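Local coordinates for protein N5-carboxyaminoimidazole ribonucleotide synthetase (Bacillus anthracis, PDB 3QFF) that uses ATP and bicarbonate to carboxylate 5-aminoimidazole ribonucleotide, giving N5-carboxyaminoimidazole ribonucleotide for purine biosynthesis, at residues S76-Y81 / Y99-S104; L146-V151 / R168-V173. One frame throughout, in Å; residues are numbered along the deposited sequence.

Interaction 1: residues S76-Y81 / Y99-S104; sequences SDVVTY and YLPQGS
Gln102 reaches toward strand 78-81 with its amide plane parallel to the Tyr81 ring plane (1° apart), though the two side chains cross obliquely, and the amide nitrogen NE2 of Gln102 comes to 3.5 Å from CZ of Tyr81. At the other end of the amide, Gln102 OE1 accepts a hydrogen bond of 2.8 Å from OG1 of Thr80, the donor standing 30° off the plane of the Gln102 carbonyl. Thr80 can make it because its OG1 stands opposite the backbone N (chi1 -178°); the same hydroxyl also bonds His298 of helix 294-303.

Further along, the backbone takes over. Val79 N donates to Tyr99 O (2.9 Å), so the loop after helix 88-97 adds one bond at the outer edge of the parallel Rossmann-like sheet, where 78-81 is the outermost strand and 16-20 its neighbour. Branched, apolar residues suit this buried edge. Val78 CG2 lies 3.6 Å from CD of Pro101 and also touches the Tyr99 ring obliquely, while Pro101 CD itself sits over the centre of one face of that ring. Asp77 O meets the Tyr99 ring at its edge. Leu100 sends CD1 to 4.0 Å from CG1 of Val79. A type I turn from Leu100 to Gly103 then carries Gln102 round to the strand.

Water completes the polar network. One molecule donates to both Val79 O and Gln102 OE1 and accepts from Gln102 N; another links Tyr81 O with Gln102 NE2. Both ends of the buried amide are thus engaged, which fixes its flip: oxygen toward Thr80, nitrogen toward the second water.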
# COMPACT_ATOMS: atom_id res chain seq x y z
N SER A 76 -20.17 -11.95 6.01
CA SER A 76 -19.42 -10.70 6.21
C SER A 76 -19.71 -10.09 7.58
O SER A 76 -20.86 -10.02 7.99
CB SER A 76 -19.81 -9.69 5.13
OG SER A 76 -19.45 -10.16 3.84
N ASP A 77 -18.67 -9.62 8.26
CA ASP A 77 -18.81 -8.88 9.51
C ASP A 77 -19.16 -7.41 9.30
O ASP A 77 -19.76 -6.77 10.17
CB ASP A 77 -17.55 -9.05 10.33
CG ASP A 77 -17.28 -10.52 10.64
OD1 ASP A 77 -17.86 -11.03 11.63
OD2 ASP A 77 -16.53 -11.17 9.87
N VAL A 78 -18.80 -6.88 8.13
CA VAL A 78 -19.19 -5.53 7.71
C VAL A 78 -19.32 -5.56 6.20
O VAL A 78 -18.55 -6.24 5.51
CB VAL A 78 -18.19 -4.42 8.22
CG1 VAL A 78 -16.77 -4.64 7.70
CG2 VAL A 78 -18.70 -2.99 7.85
N VAL A 79 -20.32 -4.84 5.69
CA VAL A 79 -20.55 -4.75 4.25
C VAL A 79 -20.35 -3.30 3.76
O VAL A 79 -20.84 -2.35 4.39
CB VAL A 79 -21.97 -5.28 3.87
CG1 VAL A 79 -22.23 -5.18 2.35
CG2 VAL A 79 -22.14 -6.74 4.33
N THR A 80 -19.64 -3.14 2.66
CA THR A 80 -19.53 -1.86 1.97
C THR A 80 -19.77 -2.10 0.48
O THR A 80 -19.93 -3.25 0.04
CB THR A 80 -18.15 -1.15 2.25
OG1 THR A 80 -18.10 0.12 1.58
CG2 THR A 80 -16.97 -2.01 1.78
N TYR A 81 -19.84 -1.03 -0.29
CA TYR A 81 -20.12 -1.14 -1.73
C TYR A 81 -19.19 -0.27 -2.55
O TYR A 81 -18.78 0.81 -2.12
CB TYR A 81 -21.57 -0.71 -2.01
CG TYR A 81 -21.83 0.70 -1.54
CD1 TYR A 81 -22.37 0.95 -0.27
CD2 TYR A 81 -21.49 1.80 -2.34
CE1 TYR A 81 -22.59 2.26 0.18
CE2 TYR A 81 -21.70 3.10 -1.90
CZ TYR A 81 -22.24 3.33 -0.65
OH TYR A 81 -22.43 4.62 -0.25
N TYR A 99 -24.58 -5.76 8.66
CA TYR A 99 -23.95 -4.57 9.20
C TYR A 99 -23.44 -3.68 8.06
O TYR A 99 -22.38 -3.94 7.48
CB TYR A 99 -22.84 -4.92 10.21
CG TYR A 99 -22.25 -3.69 10.85
CD1 TYR A 99 -23.07 -2.74 11.47
CD2 TYR A 99 -20.88 -3.47 10.83
CE1 TYR A 99 -22.52 -1.59 12.04
CE2 TYR A 99 -20.32 -2.34 11.40
CZ TYR A 99 -21.15 -1.40 12.01
OH TYR A 99 -20.59 -0.27 12.56
N LEU A 100 -24.23 -2.65 7.74
CA LEU A 100 -23.94 -1.67 6.68
C LEU A 100 -23.89 -0.27 7.32
O LEU A 100 -24.86 0.49 7.22
CB LEU A 100 -25.04 -1.71 5.60
CG LEU A 100 -24.80 -0.89 4.32
CD1 LEU A 100 -24.05 -1.74 3.30
CD2 LEU A 100 -26.13 -0.37 3.74
N PRO A 101 -22.75 0.08 7.97
CA PRO A 101 -22.60 1.34 8.70
C PRO A 101 -22.77 2.59 7.83
O PRO A 101 -23.12 3.64 8.37
CB PRO A 101 -21.15 1.27 9.23
CG PRO A 101 -20.46 0.25 8.40
CD PRO A 101 -21.54 -0.76 8.06
N GLN A 102 -22.54 2.48 6.52
CA GLN A 102 -22.76 3.61 5.60
C GLN A 102 -24.22 4.02 5.50
O GLN A 102 -24.53 5.19 5.24
CB GLN A 102 -22.23 3.30 4.20
CG GLN A 102 -20.71 3.42 4.09
CD GLN A 102 -20.19 2.70 2.89
OE1 GLN A 102 -20.17 1.46 2.85
NE2 GLN A 102 -19.78 3.45 1.87
N GLY A 103 -25.12 3.05 5.69
CA GLY A 103 -26.55 3.29 5.60
C GLY A 103 -26.99 3.41 4.15
O GLY A 103 -26.18 3.25 3.23
N SER A 104 -28.26 3.72 3.94
CA SER A 104 -28.82 3.83 2.58
C SER A 104 -29.26 5.26 2.23
O SER A 104 -29.53 5.55 1.06
CB SER A 104 -30.01 2.89 2.42
OG SER A 104 -31.01 3.19 3.37
O HOH W 1 -22.80 -7.90 7.98
O HOH W 2 -21.39 0.27 4.89
O HOH W 3 -18.50 3.14 -0.58

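Interaction 2: residues L146-V151 / R168-V173; sequences LSYPSV and RSEADV
The ring of Tyr148 lies against the backbone of 168-170, with Ser169 on one face: its CA stands 4.0 Å above the ring plane, displaced toward the rim, and its carbonyl carbon also lies over that face. The contact sits in the ATP-grasp domain, beside its four-stranded antiparallel sheet, where strand 150-154 begins and strand 164-167 ends. At the ring's edge, near its plane, is CG2 of Val173, only 3.1 Å from the Tyr148 hydroxyl oxygen OH, a tight approach. The Glu170 chain crosses Tyr148 at about a right angle, its carboxylate plane 16° from the ring plane, with OE1 3.3 Å from CE2 of Tyr148.

No hydrogen bond crosses between the two segments; the contact is made mainly by the Tyr148 ring. Tyrosine suits the place: its hydrocarbon part covers peptide groups and meets Ile143 and Leu167, while the phenol end lies against Val173 CG2 and the Glu170 side chain. With CG opposite the carbonyl carbon (chi1 -59°), the ring swings over the 168-170 backbone and brings CB to 3.3 Å from Arg168 O.

Pro149 follows Tyr148 through a cis peptide bond, a geometry that proline accommodates more readily than other residues, and its CB rests 4.4 Å from CA of Arg168. Its side chain is about 8 Å from the bound ADP, near the pocket without touching the nucleotide.

Each side is also braced internally. Arg168 N donates to Asp172 OD1 through that oxygen's anti lone pair, and Ser150 OG donates to Ser147 O at 2.8 Å, with a C=O...donor angle of 175°.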
# COMPACT_ATOMS: atom_id res chain seq x y z
N LEU A 146 -33.53 30.43 -17.10
CA LEU A 146 -32.08 30.34 -16.91
C LEU A 146 -31.26 30.92 -18.05
O LEU A 146 -30.09 31.27 -17.86
CB LEU A 146 -31.64 28.89 -16.64
CG LEU A 146 -32.22 28.09 -15.47
CD1 LEU A 146 -31.42 26.81 -15.26
CD2 LEU A 146 -32.27 28.91 -14.18
N SER A 147 -31.87 31.01 -19.23
CA SER A 147 -31.24 31.55 -20.44
C SER A 147 -30.02 30.73 -20.89
O SER A 147 -29.75 29.65 -20.36
CB SER A 147 -30.89 33.04 -20.27
OG SER A 147 -30.50 33.62 -21.50
N TYR A 148 -29.29 31.26 -21.88
CA TYR A 148 -28.09 30.61 -22.41
C TYR A 148 -26.82 31.24 -21.83
O TYR A 148 -26.81 32.44 -21.51
CB TYR A 148 -28.07 30.68 -23.94
CG TYR A 148 -29.26 30.03 -24.60
CD1 TYR A 148 -29.33 28.65 -24.78
CD2 TYR A 148 -30.33 30.81 -25.07
CE1 TYR A 148 -30.43 28.05 -25.39
CE2 TYR A 148 -31.43 30.22 -25.68
CZ TYR A 148 -31.47 28.84 -25.84
OH TYR A 148 -32.56 28.26 -26.45
N PRO A 149 -25.75 30.44 -21.67
CA PRO A 149 -25.68 29.00 -21.89
C PRO A 149 -26.17 28.16 -20.69
O PRO A 149 -26.27 28.67 -19.57
CB PRO A 149 -24.20 28.75 -22.14
CG PRO A 149 -23.50 29.83 -21.42
CD PRO A 149 -24.41 31.02 -21.42
N SER A 150 -26.48 26.89 -20.96
CA SER A 150 -27.02 25.97 -19.96
C SER A 150 -26.66 24.54 -20.31
O SER A 150 -26.18 24.25 -21.41
CB SER A 150 -28.54 26.10 -19.86
OG SER A 150 -28.90 27.30 -19.20
N VAL A 151 -26.90 23.63 -19.36
CA VAL A 151 -26.64 22.22 -19.56
C VAL A 151 -27.84 21.39 -19.10
O VAL A 151 -28.31 21.53 -17.96
CB VAL A 151 -25.38 21.76 -18.79
CG1 VAL A 151 -25.01 20.35 -19.18
CG2 VAL A 151 -24.21 22.72 -19.06
N ARG A 168 -26.09 26.28 -25.96
CA ARG A 168 -25.45 27.58 -26.17
C ARG A 168 -26.37 28.53 -26.93
O ARG A 168 -26.38 29.74 -26.67
CB ARG A 168 -24.12 27.41 -26.92
CG ARG A 168 -23.11 26.55 -26.18
CD ARG A 168 -21.85 26.33 -26.99
NE ARG A 168 -21.12 25.15 -26.54
CZ ARG A 168 -20.25 25.14 -25.53
NH1 ARG A 168 -19.99 26.25 -24.84
NH2 ARG A 168 -19.64 24.01 -25.20
N SER A 169 -27.14 27.97 -27.86
CA SER A 169 -28.09 28.74 -28.67
C SER A 169 -29.39 27.97 -28.87
O SER A 169 -29.44 26.76 -28.64
CB SER A 169 -27.47 29.07 -30.02
OG SER A 169 -27.10 27.87 -30.69
N GLU A 170 -30.43 28.68 -29.33
CA GLU A 170 -31.72 28.05 -29.69
C GLU A 170 -31.53 26.89 -30.67
O GLU A 170 -32.39 26.01 -30.79
CB GLU A 170 -32.70 29.07 -30.27
CG GLU A 170 -33.28 30.04 -29.26
CD GLU A 170 -32.48 31.33 -29.16
OE1 GLU A 170 -31.27 31.27 -28.84
OE2 GLU A 170 -33.07 32.41 -29.39
N ALA A 171 -30.39 26.89 -31.36
CA ALA A 171 -30.01 25.84 -32.30
C ALA A 171 -29.74 24.50 -31.61
O ALA A 171 -29.74 23.45 -32.27
CB ALA A 171 -28.81 26.28 -33.12
N ASP A 172 -29.51 24.52 -30.30
CA ASP A 172 -29.27 23.29 -29.54
C ASP A 172 -30.54 22.72 -28.89
O ASP A 172 -30.54 21.57 -28.42
CB ASP A 172 -28.19 23.51 -28.47
CG ASP A 172 -26.80 23.72 -29.08
OD1 ASP A 172 -26.08 24.62 -28.60
OD2 ASP A 172 -26.42 22.98 -30.02
N VAL A 173 -31.61 23.51 -28.87
CA VAL A 173 -32.88 23.14 -28.21
C VAL A 173 -33.46 21.83 -28.73
O VAL A 173 -34.03 21.05 -27.96
CB VAL A 173 -33.93 24.28 -28.32
CG1 VAL A 173 -35.30 23.83 -27.78
CG2 VAL A 173 -33.47 25.50 -27.57

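How the interactions relate
Interaction 1 comes first along the chain and closes before interaction 2 opens. Their centres are 43 Å apart, on opposite sides of the centre of the chain, and their nearest atoms are about 25 Å apart. They share no sheet: 76-81 / 99-104 includes the outermost strand, 78-81, of the parallel sheet of the preATP-grasp domain, whereas 146-151 / 168-173 lies beside the four-stranded antiparallel sheet of the ATP-grasp domain. Interaction 1 is buried and partly polar, interaction 2 a surface contact built on one aromatic ring. Each ties a sheet edge or its connecting loops to a segment 17 or 18 residues away. The ADP pocket draws its residues from between 113 and 274, the part of the chain that holds interaction 2.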